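Restriction endonuclease LpnPI (Legionella pneumophila subsp. pneumophila str. Philadelphia 1, PDB 4RZL) is a cytosine modification-dependent restriction endonuclease, represented here by its N-terminal DNA recognition domain, which belongs to the SRA type. Local coordinates at residues A[39-44]-A[67-72]; A[46-51]-A[63-68]; A[114-119]-A[181-186]; A[130-135]-A[153-158]. One frame throughout, in Å; residues are numbered along the deposited sequence.

Contact 1 of 4, residues A[39-44]-A[67-72]; sequences DPISKI and VLYTNM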
loop_
_atom_site.group_PDB
_atom_site.type_symbol
_atom_site.label_atom_id
_atom_site.label_comp_id
_atom_site.label_asym_id
_atom_site.label_seq_id
_atom_site.Cartn_x
_atom_site.Cartn_y
_atom_site.Cartn_z
ATOM N N ASP A 39 -13.683 -4.294 9.227
ATOM C CA ASP A 39 -12.535 -4.031 8.367
ATOM C C ASP A 39 -11.662 -5.276 8.208
ATOM O O ASP A 39 -11.081 -5.761 9.180
ATOM C CB ASP A 39 -11.709 -2.882 8.948
ATOM C CG ASP A 39 -10.363 -2.733 8.275
ATOM O OD1 ASP A 39 -10.342 -2.358 7.090
ATOM O OD2 ASP A 39 -9.326 -2.998 8.922
ATOM N N PRO A 40 -11.543 -5.783 6.974
ATOM C CA PRO A 40 -10.742 -6.999 6.781
ATOM C C PRO A 40 -9.244 -6.795 6.985
ATOM O O PRO A 40 -8.586 -7.708 7.491
ATOM C CB PRO A 40 -11.046 -7.399 5.326
ATOM C CG PRO A 40 -11.487 -6.130 4.663
ATOM C CD PRO A 40 -12.211 -5.348 5.735
ATOM N N ILE A 41 -8.709 -5.634 6.617
ATOM C CA ILE A 41 -7.276 -5.422 6.695
ATOM C C ILE A 41 -6.722 -5.571 8.118
ATOM O O ILE A 41 -5.694 -6.218 8.314
ATOM C CB ILE A 41 -6.885 -4.032 6.157
ATOM C CG1 ILE A 41 -7.087 -3.992 4.643
ATOM C CG2 ILE A 41 -5.428 -3.727 6.480
ATOM C CD1 ILE A 41 -6.837 -2.639 4.031
ATOM N N SER A 42 -7.389 -4.974 9.108
ATOM C CA SER A 42 -6.891 -5.035 10.484
ATOM C C SER A 42 -7.043 -6.436 11.084
ATOM O O SER A 42 -6.363 -6.785 12.043
ATOM C CB SER A 42 -7.592 -3.995 11.375
ATOM O OG SER A 42 -8.998 -4.052 11.218
ATOM N N LYS A 43 -7.932 -7.245 10.526
ATOM C CA LYS A 43 -8.055 -8.632 10.987
ATOM C C LYS A 43 -6.920 -9.505 10.446
ATOM O O LYS A 43 -6.395 -10.371 11.145
ATOM C CB LYS A 43 -9.398 -9.217 10.579
ATOM C CG LYS A 43 -9.720 -10.500 11.326
ATOM C CD LYS A 43 -11.166 -10.870 11.131
ATOM C CE LYS A 43 -11.560 -11.997 12.055
ATOM N NZ LYS A 43 -12.973 -12.365 11.814
ATOM N N ILE A 44 -6.547 -9.268 9.193
ATOM C CA ILE A 44 -5.452 -9.995 8.563
ATOM C C ILE A 44 -4.123 -9.669 9.230
ATOM O O ILE A 44 -3.290 -10.547 9.463
ATOM C CB ILE A 44 -5.347 -9.652 7.061
ATOM C CG1 ILE A 44 -6.655 -9.973 6.347
ATOM C CG2 ILE A 44 -4.174 -10.384 6.410
ATOM C CD1 ILE A 44 -6.714 -9.435 4.909
ATOM N N VAL A 67 0.548 0.132 5.118
ATOM C CA VAL A 67 -0.508 -0.332 4.248
ATOM C C VAL A 67 -1.124 0.871 3.533
ATOM O O VAL A 67 -1.427 1.894 4.152
ATOM C CB VAL A 67 -1.597 -1.119 5.027
ATOM C CG1 VAL A 67 -2.822 -1.321 4.168
ATOM C CG2 VAL A 67 -1.050 -2.448 5.498
ATOM N N LEU A 68 -1.264 0.749 2.221
ATOM C CA LEU A 68 -1.955 1.737 1.417
ATOM C C LEU A 68 -3.267 1.147 0.969
ATOM O O LEU A 68 -3.303 0.053 0.404
ATOM C CB LEU A 68 -1.132 2.154 0.197
ATOM C CG LEU A 68 0.267 2.698 0.482
ATOM C CD1 LEU A 68 0.909 3.121 -0.836
ATOM C CD2 LEU A 68 0.193 3.841 1.480
ATOM N N TYR A 69 -4.343 1.884 1.201
ATOM C CA TYR A 69 -5.670 1.401 0.883
ATOM C C TYR A 69 -6.413 2.442 0.060
ATOM O O TYR A 69 -6.443 3.621 0.407
ATOM C CB TYR A 69 -6.434 1.066 2.178
ATOM C CG TYR A 69 -7.888 0.810 1.942
ATOM C CD1 TYR A 69 -8.290 -0.314 1.245
ATOM C CD2 TYR A 69 -8.861 1.694 2.393
ATOM C CE1 TYR A 69 -9.615 -0.564 1.000
ATOM C CE2 TYR A 69 -10.202 1.449 2.156
ATOM C CZ TYR A 69 -10.569 0.307 1.456
ATOM O OH TYR A 69 -11.884 0.021 1.192
ATOM N N THR A 70 -7.001 2.011 -1.047
ATOM C CA THR A 70 -7.755 2.932 -1.870
ATOM C C THR A 70 -9.059 2.295 -2.345
ATOM O O THR A 70 -9.126 1.085 -2.576
ATOM C CB THR A 70 -6.947 3.391 -3.093
ATOM O OG1 THR A 70 -7.806 4.130 -3.966
ATOM C CG2 THR A 70 -6.389 2.208 -3.849
ATOM N N ASN A 71 -10.097 3.104 -2.509
ATOM C CA ASN A 71 -11.369 2.570 -2.977
ATOM C C ASN A 71 -11.499 2.614 -4.499
ATOM O O ASN A 71 -12.417 2.018 -5.059
ATOM C CB ASN A 71 -12.546 3.300 -2.314
ATOM C CG ASN A 71 -12.609 4.780 -2.656
ATOM O OD1 ASN A 71 -12.129 5.226 -3.703
ATOM N ND2 ASN A 71 -13.224 5.552 -1.767
ATOM N N MET A 72 -10.585 3.326 -5.157
ATOM C CA MET A 72 -10.580 3.468 -6.621
ATOM C C MET A 72 -11.905 3.996 -7.204
ATOM O O MET A 72 -12.212 3.755 -8.371
ATOM C CB MET A 72 -10.236 2.128 -7.284
ATOM C CG MET A 72 -9.022 1.433 -6.687
ATOM S SD MET A 72 -7.474 1.789 -7.551
ATOM C CE MET A 72 -7.713 0.820 -9.031
#
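Ile41 points from the short helix 40-44 toward strand 65-70, and its end overlaps the near side of the Tyr69 ring. CD1 does the touching: it lies 3.9 Å from Tyr69 CD1, near the base of the ring and close to Tyr69 CB, and meets the ring obliquely. The same methyl meets Val67 CG1 at 4.2 Å, two residues earlier on the strand. Because Val67 and Tyr69 alternate with Leu68, which turns away from the helix, both present themselves on one face of the strand, and a single isoleucine spans the two. The extended tail of Ile41, with CD1 anti to CA (chi2 175°), is what gives it that reach.

The helix is fixed at its start by Asp39, the N-cap residue. Its OD2 accepts from Ser42 N at 2.8 Å, the capping bond, with the donor above the carboxylate plane. Asp39 OD2 also receives Ser42 OG on its anti lone pair, at 2.5 Å. Arg55 adds a salt bridge to OD2, which would be expected to steady the negative charge there.

Arg55 belongs to strand 54-57, the antiparallel neighbour of strand 65-70, and also packs against Ile41 and Tyr69. On the other edge, the parallel strand 132-137 brings Phe135 against both Ile41 and Val67, so the helix rests across several strands of the main sheet.

Contact 2 of 4, residues A[46-51]-A[63-68]; sequences KGIGNM and KKLIVL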
loop_
_atom_site.group_PDB
_atom_site.type_symbol
_atom_site.label_atom_id
_atom_site.label_comp_id
_atom_site.label_asym_id
_atom_site.label_seq_id
_atom_site.Cartn_x
_atom_site.Cartn_y
_atom_site.Cartn_z
ATOM N N LYS A 46 -2.404 -7.951 12.415
ATOM C CA LYS A 46 -2.420 -7.369 13.748
ATOM C C LYS A 46 -1.358 -6.280 13.836
ATOM O O LYS A 46 -0.202 -6.496 13.448
ATOM C CB LYS A 46 -2.172 -8.440 14.818
ATOM C CG LYS A 46 -3.269 -9.492 14.915
ATOM C CD LYS A 46 -3.100 -10.343 16.178
ATOM C CE LYS A 46 -3.934 -11.620 16.127
ATOM N NZ LYS A 46 -5.365 -11.362 15.820
ATOM N N GLY A 47 -1.747 -5.109 14.334
ATOM C CA GLY A 47 -0.824 -3.992 14.423
ATOM C C GLY A 47 -1.207 -2.872 13.479
ATOM O O GLY A 47 -0.692 -1.763 13.583
ATOM N N ILE A 48 -2.109 -3.177 12.549
ATOM C CA ILE A 48 -2.602 -2.207 11.576
ATOM C C ILE A 48 -4.004 -1.753 11.982
ATOM O O ILE A 48 -4.858 -2.583 12.278
ATOM C CB ILE A 48 -2.630 -2.807 10.140
ATOM C CG1 ILE A 48 -1.209 -3.043 9.617
ATOM C CG2 ILE A 48 -3.383 -1.901 9.179
ATOM C CD1 ILE A 48 -0.463 -1.755 9.258
ATOM N N GLY A 49 -4.242 -0.441 11.992
ATOM C CA GLY A 49 -5.537 0.101 12.370
ATOM C C GLY A 49 -6.647 -0.266 11.400
ATOM O O GLY A 49 -6.392 -0.817 10.325
ATOM N N ASN A 50 -7.889 0.031 11.762
ATOM C CA ASN A 50 -8.996 -0.429 10.940
ATOM C C ASN A 50 -9.619 0.646 10.057
ATOM O O ASN A 50 -10.697 0.436 9.502
ATOM C CB ASN A 50 -10.079 -1.093 11.809
ATOM C CG ASN A 50 -10.649 -0.168 12.866
ATOM O OD1 ASN A 50 -10.575 1.051 12.755
ATOM N ND2 ASN A 50 -11.253 -0.755 13.888
ATOM N N MET A 51 -8.932 1.779 9.905
ATOM C CA MET A 51 -9.446 2.889 9.090
ATOM C C MET A 51 -8.347 3.706 8.410
ATOM O O MET A 51 -7.269 3.883 8.963
ATOM C CB MET A 51 -10.305 3.841 9.936
ATOM C CG MET A 51 -11.808 3.681 9.722
ATOM N N LYS A 63 8.550 2.976 10.636
ATOM C CA LYS A 63 7.552 1.936 10.814
ATOM C C LYS A 63 8.020 0.538 10.412
ATOM O O LYS A 63 9.039 0.373 9.741
ATOM C CB LYS A 63 6.307 2.317 10.025
ATOM C CG LYS A 63 5.846 3.750 10.271
ATOM C CD LYS A 63 5.383 3.933 11.714
ATOM C CE LYS A 63 5.111 5.396 12.034
ATOM N NZ LYS A 63 4.637 5.587 13.434
ATOM N N LYS A 64 7.262 -0.462 10.846
ATOM C CA LYS A 64 7.535 -1.854 10.518
ATOM C C LYS A 64 6.835 -2.255 9.221
ATOM O O LYS A 64 7.271 -3.160 8.516
ATOM C CB LYS A 64 7.066 -2.771 11.657
ATOM C CG LYS A 64 7.825 -2.622 12.975
ATOM C CD LYS A 64 9.200 -3.269 12.906
ATOM N N LEU A 65 5.720 -1.595 8.937
ATOM C CA LEU A 65 4.897 -1.915 7.772
ATOM C C LEU A 65 4.018 -0.731 7.456
ATOM O O LEU A 65 3.504 -0.070 8.365
ATOM C CB LEU A 65 4.022 -3.154 8.013
ATOM C CG LEU A 65 3.005 -3.485 6.904
ATOM C CD1 LEU A 65 3.701 -4.050 5.669
ATOM C CD2 LEU A 65 1.902 -4.433 7.377
ATOM N N ILE A 66 3.845 -0.460 6.171
ATOM C CA ILE A 66 2.854 0.508 5.746
ATOM C C ILE A 66 1.812 -0.150 4.851
ATOM O O ILE A 66 2.140 -0.896 3.934
ATOM C CB ILE A 66 3.524 1.681 5.023
ATOM C CG1 ILE A 66 4.272 2.545 6.049
ATOM C CG2 ILE A 66 2.502 2.487 4.252
ATOM C CD1 ILE A 66 5.148 3.566 5.432
ATOM N N VAL A 67 0.548 0.132 5.118
ATOM C CA VAL A 67 -0.508 -0.332 4.248
ATOM C C VAL A 67 -1.124 0.871 3.533
ATOM O O VAL A 67 -1.427 1.894 4.152
ATOM C CB VAL A 67 -1.597 -1.119 5.027
ATOM C CG1 VAL A 67 -2.822 -1.321 4.168
ATOM C CG2 VAL A 67 -1.050 -2.448 5.498
ATOM N N LEU A 68 -1.264 0.749 2.221
ATOM C CA LEU A 68 -1.955 1.737 1.417
ATOM C C LEU A 68 -3.267 1.147 0.969
ATOM O O LEU A 68 -3.303 0.053 0.404
ATOM C CB LEU A 68 -1.132 2.154 0.197
ATOM C CG LEU A 68 0.267 2.698 0.482
ATOM C CD1 LEU A 68 0.909 3.121 -0.836
ATOM C CD2 LEU A 68 0.193 3.841 1.480
#
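Gly49 O, next to Ile48 in the loop 46-51, accepts a hydrogen bond from Arg55 NH1 of strand 54-57, which holds the loop beside strand 65-70. That strand begins with a classic beta bulge, in the main sheet of the SRA-type domain: Lys64 and Leu65 are both hydrogen-bonded through their backbones to Ala57 of strand 54-57, two residues facing one. Beyond the bulge Leu65 and Val67 turn their side chains to the loop 46-51, while Ile66 between them turns away.

From that loop Ile48 comes down on the strand and carries the whole contact, with no hydrogen bond between the segments. Its first torsion (chi1 -68°) aims CG1 at the strand, and the bent second one (chi2 -72°) places CD1 between Leu65 and Val67. CG1 lies 4.1 Å from Leu65 CD2. The isoleucine runs at about a right angle to Leu65 and obliquely to Val67. All three side chains are buried, and Ile48 also packs on Ala57 and on Ile41 of helix 40-44.

The tightest part is a triangle of methyls: Ile48 CD1 stands 4.0 Å from Leu65 CD2 and 3.9 Å from Val67 CG2.

Contact 3 of 4, residues A[114-119]-A[181-186]; sequences MLFDST and YRAIFT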
loop_
_atom_site.group_PDB
_atom_site.type_symbol
_atom_site.label_atom_id
_atom_site.label_comp_id
_atom_site.label_asym_id
_atom_site.label_seq_id
_atom_site.Cartn_x
_atom_site.Cartn_y
_atom_site.Cartn_z
ATOM N N MET A 114 9.125 11.352 3.304
ATOM C CA MET A 114 10.263 10.692 3.949
ATOM C C MET A 114 10.707 9.437 3.206
ATOM O O MET A 114 11.902 9.217 3.012
ATOM C CB MET A 114 9.922 10.325 5.392
ATOM C CG MET A 114 9.906 11.517 6.335
ATOM S SD MET A 114 9.391 11.007 7.975
ATOM C CE MET A 114 10.367 9.508 8.155
ATOM N N LEU A 115 9.730 8.635 2.787
ATOM C CA LEU A 115 9.994 7.372 2.110
ATOM C C LEU A 115 10.662 7.578 0.756
ATOM O O LEU A 115 11.614 6.876 0.422
ATOM C CB LEU A 115 8.703 6.589 1.919
ATOM C CG LEU A 115 7.984 6.089 3.158
ATOM C CD1 LEU A 115 6.742 5.341 2.712
ATOM C CD2 LEU A 115 8.884 5.198 3.945
ATOM N N PHE A 116 10.180 8.542 -0.026
ATOM C CA PHE A 116 10.804 8.778 -1.329
ATOM C C PHE A 116 12.182 9.456 -1.188
ATOM O O PHE A 116 13.127 9.097 -1.903
ATOM C CB PHE A 116 9.866 9.592 -2.230
ATOM C CG PHE A 116 8.772 8.759 -2.840
ATOM C CD1 PHE A 116 7.662 8.386 -2.081
ATOM C CD2 PHE A 116 8.882 8.293 -4.145
ATOM C CE1 PHE A 116 6.660 7.588 -2.631
ATOM C CE2 PHE A 116 7.884 7.487 -4.703
ATOM C CZ PHE A 116 6.768 7.140 -3.942
ATOM N N ASP A 117 12.324 10.374 -0.234
ATOM C CA ASP A 117 13.627 11.008 0.001
ATOM C C ASP A 117 14.678 9.977 0.451
ATOM O O ASP A 117 15.818 10.022 0.020
ATOM C CB ASP A 117 13.510 12.139 1.036
ATOM C CG ASP A 117 12.739 13.357 0.493
ATOM O OD1 ASP A 117 12.478 13.404 -0.729
ATOM O OD2 ASP A 117 12.421 14.278 1.277
ATOM N N SER A 118 14.283 9.060 1.329
ATOM C CA SER A 118 15.139 7.949 1.723
ATOM C C SER A 118 15.546 7.111 0.506
ATOM O O SER A 118 16.719 6.755 0.327
ATOM C CB SER A 118 14.416 7.065 2.748
ATOM O OG SER A 118 15.163 5.897 3.035
ATOM N N THR A 119 14.573 6.828 -0.346
ATOM C CA THR A 119 14.805 5.988 -1.519
ATOM C C THR A 119 15.832 6.603 -2.475
ATOM O O THR A 119 16.655 5.893 -3.064
ATOM C CB THR A 119 13.472 5.730 -2.251
ATOM O OG1 THR A 119 12.609 4.989 -1.378
ATOM C CG2 THR A 119 13.664 4.952 -3.549
ATOM N N TYR A 181 0.000 14.830 -2.802
ATOM C CA TYR A 181 1.016 14.043 -3.491
ATOM C C TYR A 181 0.413 13.055 -4.477
ATOM O O TYR A 181 -0.620 12.423 -4.219
ATOM C CB TYR A 181 1.881 13.283 -2.486
ATOM C CG TYR A 181 3.007 14.099 -1.893
ATOM C CD1 TYR A 181 3.846 14.876 -2.700
ATOM C CD2 TYR A 181 3.212 14.121 -0.524
ATOM C CE1 TYR A 181 4.866 15.626 -2.146
ATOM C CE2 TYR A 181 4.232 14.870 0.039
ATOM C CZ TYR A 181 5.052 15.617 -0.777
ATOM O OH TYR A 181 6.061 16.346 -0.208
ATOM N N ARG A 182 1.071 12.939 -5.619
ATOM C CA ARG A 182 0.878 11.816 -6.518
ATOM C C ARG A 182 2.150 10.983 -6.426
ATOM O O ARG A 182 3.238 11.452 -6.783
ATOM C CB ARG A 182 0.615 12.296 -7.945
ATOM C CG ARG A 182 0.521 11.206 -8.993
ATOM C CD ARG A 182 0.380 11.885 -10.337
ATOM N NE ARG A 182 0.141 10.977 -11.443
ATOM C CZ ARG A 182 1.094 10.533 -12.257
ATOM N NH1 ARG A 182 2.355 10.900 -12.061
ATOM N NH2 ARG A 182 0.787 9.719 -13.258
ATOM N N ALA A 183 2.023 9.767 -5.908
ATOM C CA ALA A 183 3.189 8.931 -5.620
ATOM C C ALA A 183 3.187 7.683 -6.484
ATOM O O ALA A 183 2.155 7.038 -6.624
ATOM C CB ALA A 183 3.214 8.538 -4.127
ATOM N N ILE A 184 4.347 7.321 -7.026
ATOM C CA ILE A 184 4.447 6.166 -7.917
ATOM C C ILE A 184 5.297 5.057 -7.268
ATOM O O ILE A 184 6.407 5.303 -6.800
ATOM C CB ILE A 184 5.036 6.573 -9.286
ATOM C CG1 ILE A 184 4.191 7.695 -9.905
ATOM C CG2 ILE A 184 5.162 5.352 -10.233
ATOM C CD1 ILE A 184 4.503 8.000 -11.367
ATOM N N PHE A 185 4.746 3.849 -7.224
ATOM C CA PHE A 185 5.384 2.707 -6.572
ATOM C C PHE A 185 5.617 1.569 -7.552
ATOM O O PHE A 185 4.918 1.465 -8.558
ATOM C CB PHE A 185 4.520 2.180 -5.418
ATOM C CG PHE A 185 4.310 3.170 -4.303
ATOM C CD1 PHE A 185 3.280 4.103 -4.360
ATOM C CD2 PHE A 185 5.147 3.176 -3.204
ATOM C CE1 PHE A 185 3.089 5.015 -3.321
ATOM C CE2 PHE A 185 4.959 4.084 -2.160
ATOM C CZ PHE A 185 3.932 4.997 -2.220
ATOM N N THR A 186 6.576 0.706 -7.215
ATOM C CA THR A 186 6.841 -0.530 -7.939
ATOM C C THR A 186 6.249 -1.714 -7.190
ATOM O O THR A 186 6.474 -1.864 -5.989
ATOM C CB THR A 186 8.351 -0.790 -8.096
ATOM O OG1 THR A 186 8.955 0.303 -8.786
ATOM C CG2 THR A 186 8.605 -2.116 -8.841
#
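Helix 108-119 packs against the long strand 176-187 of the main sheet through an edge-to-face aromatic pair, Phe116 on the helix and Phe185 on the strand. The two short axes pass 10.8 Å apart with their directions at 51°, and the Phe116 ring bridges that gap. Its edge points at one face of Phe185: the centroids are 5.3 Å apart and the planes meet at 67°. Phe116 CE1 comes to 3.8 Å from Phe185 CZ, so the touch falls toward the rim of that face and not over its middle.

Further round the same ring edge, Phe116 CE2 lies 3.4 Å from Ile184 O, which sits in the plane of the ring; an aromatic C-H thus faces a strand carbonyl. Ala183 completes the seat, its CB 3.8 Å from Phe116 CZ. The ring is therefore held by a face, a carbonyl and a methyl from three successive strand residues.

On the residue before Phe116, Leu115 O takes two donors from Thr119, one turn on: the backbone N at 3.1 Å and OG1 at 2.8 Å, which arrive from opposite faces of the carbonyl plane.

Pro155, at the end of strand 147-155, packs on both Phe116 and Thr119, and Ala153 of that strand touches Phe185. On the other edge of strand 176-187, strand 87-91 lays Tyr90 against Phe185, while Leu112 of helix 108-119 also reaches that ring.

Contact 4 of 4, residues A[130-135]-A[153-158]; sequences PPIFIF and AVPGYP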
loop_
_atom_site.group_PDB
_atom_site.type_symbol
_atom_site.label_atom_id
_atom_site.label_comp_id
_atom_site.label_asym_id
_atom_site.label_seq_id
_atom_site.Cartn_x
_atom_site.Cartn_y
_atom_site.Cartn_z
ATOM N N PRO A 130 10.050 0.789 4.993
ATOM C CA PRO A 130 9.471 -0.495 5.377
ATOM C C PRO A 130 8.755 -1.161 4.208
ATOM O O PRO A 130 8.524 -0.531 3.183
ATOM C CB PRO A 130 8.466 -0.104 6.456
ATOM C CG PRO A 130 7.955 1.212 5.964
ATOM C CD PRO A 130 9.117 1.896 5.268
ATOM N N PRO A 131 8.379 -2.430 4.374
ATOM C CA PRO A 131 7.508 -3.037 3.375
ATOM C C PRO A 131 6.223 -2.230 3.232
ATOM O O PRO A 131 5.716 -1.682 4.214
ATOM C CB PRO A 131 7.206 -4.413 3.967
ATOM C CG PRO A 131 8.300 -4.678 4.890
ATOM C CD PRO A 131 8.748 -3.378 5.440
ATOM N N ILE A 132 5.705 -2.150 2.018
ATOM C CA ILE A 132 4.419 -1.506 1.797
ATOM C C ILE A 132 3.473 -2.534 1.194
ATOM O O ILE A 132 3.833 -3.220 0.225
ATOM C CB ILE A 132 4.546 -0.281 0.871
ATOM C CG1 ILE A 132 5.356 0.820 1.561
ATOM C CG2 ILE A 132 3.179 0.241 0.483
ATOM C CD1 ILE A 132 5.793 1.934 0.629
ATOM N N PHE A 133 2.297 -2.679 1.801
ATOM C CA PHE A 133 1.247 -3.543 1.257
ATOM C C PHE A 133 0.128 -2.697 0.646
ATOM O O PHE A 133 -0.373 -1.755 1.281
ATOM C CB PHE A 133 0.645 -4.452 2.332
ATOM C CG PHE A 133 1.590 -5.503 2.879
ATOM C CD1 PHE A 133 2.850 -5.700 2.338
ATOM C CD2 PHE A 133 1.207 -6.275 3.960
ATOM C CE1 PHE A 133 3.702 -6.655 2.852
ATOM C CE2 PHE A 133 2.067 -7.237 4.489
ATOM C CZ PHE A 133 3.312 -7.422 3.936
ATOM N N ILE A 134 -0.279 -3.039 -0.572
ATOM C CA ILE A 134 -1.381 -2.340 -1.245
ATOM C C ILE A 134 -2.662 -3.155 -1.253
ATOM O O ILE A 134 -2.646 -4.340 -1.605
ATOM C CB ILE A 134 -1.033 -1.996 -2.707
ATOM C CG1 ILE A 134 0.255 -1.177 -2.778
ATOM C CG2 ILE A 134 -2.204 -1.263 -3.399
ATOM C CD1 ILE A 134 0.850 -1.146 -4.186
ATOM N N PHE A 135 -3.764 -2.536 -0.832
ATOM C CA PHE A 135 -5.108 -3.144 -0.923
ATOM C C PHE A 135 -6.029 -2.201 -1.676
ATOM O O PHE A 135 -5.922 -0.970 -1.536
ATOM C CB PHE A 135 -5.717 -3.423 0.466
ATOM C CG PHE A 135 -4.996 -4.479 1.269
ATOM C CD1 PHE A 135 -3.915 -4.145 2.071
ATOM C CD2 PHE A 135 -5.437 -5.797 1.261
ATOM C CE1 PHE A 135 -3.259 -5.118 2.836
ATOM C CE2 PHE A 135 -4.797 -6.774 2.012
ATOM C CZ PHE A 135 -3.699 -6.439 2.800
ATOM N N ALA A 153 4.938 -3.440 -2.222
ATOM C CA ALA A 153 5.400 -2.355 -3.076
ATOM C C ALA A 153 6.578 -1.601 -2.476
ATOM O O ALA A 153 6.811 -1.648 -1.262
ATOM C CB ALA A 153 4.256 -1.372 -3.350
ATOM N N VAL A 154 7.327 -0.917 -3.342
ATOM C CA VAL A 154 8.409 -0.054 -2.904
ATOM C C VAL A 154 8.315 1.264 -3.650
ATOM O O VAL A 154 7.831 1.296 -4.787
ATOM C CB VAL A 154 9.807 -0.690 -3.127
ATOM C CG1 VAL A 154 9.912 -2.001 -2.324
ATOM C CG2 VAL A 154 10.092 -0.917 -4.616
ATOM N N PRO A 155 8.786 2.353 -3.015
ATOM C CA PRO A 155 8.729 3.691 -3.622
ATOM C C PRO A 155 9.562 3.798 -4.886
ATOM O O PRO A 155 10.674 3.273 -4.924
ATOM C CB PRO A 155 9.292 4.615 -2.521
ATOM C CG PRO A 155 9.115 3.815 -1.219
ATOM C CD PRO A 155 9.324 2.383 -1.638
ATOM N N GLY A 156 9.035 4.488 -5.890
ATOM C CA GLY A 156 9.770 4.744 -7.111
ATOM C C GLY A 156 9.487 3.696 -8.164
ATOM O O GLY A 156 8.733 2.739 -7.934
ATOM N N TYR A 157 10.099 3.873 -9.327
ATOM C CA TYR A 157 9.888 2.963 -10.448
ATOM C C TYR A 157 11.101 3.049 -11.374
ATOM O O TYR A 157 11.613 4.140 -11.593
ATOM C CB TYR A 157 8.587 3.310 -11.204
ATOM C CG TYR A 157 8.184 2.211 -12.162
ATOM C CD1 TYR A 157 7.428 1.131 -11.726
ATOM C CD2 TYR A 157 8.607 2.224 -13.486
ATOM C CE1 TYR A 157 7.087 0.105 -12.585
ATOM C CE2 TYR A 157 8.276 1.196 -14.358
ATOM C CZ TYR A 157 7.517 0.142 -13.899
ATOM O OH TYR A 157 7.184 -0.880 -14.753
ATOM N N PRO A 158 11.572 1.900 -11.903
ATOM C CA PRO A 158 12.744 1.951 -12.797
ATOM C C PRO A 158 12.537 2.914 -13.960
ATOM O O PRO A 158 11.508 2.846 -14.637
ATOM C CB PRO A 158 12.897 0.502 -13.289
ATOM C CG PRO A 158 11.632 -0.212 -12.898
ATOM C CD PRO A 158 11.080 0.522 -11.705
HETATM O O HOH W 1 8.473 -0.404 0.375
#
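Ile132 and Ala153 pair where the beta hairpin of strands 132-137 and 147-155 opens out, and one good hydrogen bond carries the pairing. Ala153 N donates to Ile132 O at 2.7 Å with an N-H...O angle of 160°. The return bond, Ile132 N to Ala153 O, is weak: 3.5 Å long and bent to 134°. The short strand axes stand at 116° to each other, far from the antiparallel 180°, which fits a pair that is closed on one side and parting on the other.

A water makes up for part of this. It donates to Ala153 O at 2.6 Å and to Pro130 O at 2.8 Å, tying the two chains together just beyond the weak bond. Ala153 O therefore has a short bond from water besides its weak backbone one. The next hydrogen-bonded pair would set Pro130 against Pro155, and neither has an N-H to give, so regular backbone pairing could not run on through them. In the other direction Ile134 makes backbone hydrogen bonds with Lys150 and Gly151, while Phe133 pairs with Ile66 and Leu68 of strand 65-70.

Around the polar atoms, the side chains that meet across the contact are apolar. Ile132 is also covered by Leu115 of helix 108-119 and Phe185 of strand 176-187. More of Ala153 than of any other residue here is covered by the opposite segment, and its CB is met closely by the methyl of Ile134, CD1 lying 3.5 Å away.

In the fold
Contacts 1 and 2 come first along the chain and share strand 65-70, their centres about 9 Å apart: helix 40-44 and the loop after it cover the same strand face. Contact 4 is nested inside the loop closed by contact 3, their centres about 8 Å apart, and Thr186 bonds to Gly156 between them. Strands 65-70 and 132-137 are parallel neighbours, so the backbone bonds from Leu68 to Phe133 and Phe135 join the two groups. Contacts 1 and 3 lie about 20 Å apart on opposite sides of the chain's centre. One mixed sheet thus carries all four in the DNA recognition domain, with helix 40-44 and its loop packed at one region and helix 108-119 at another.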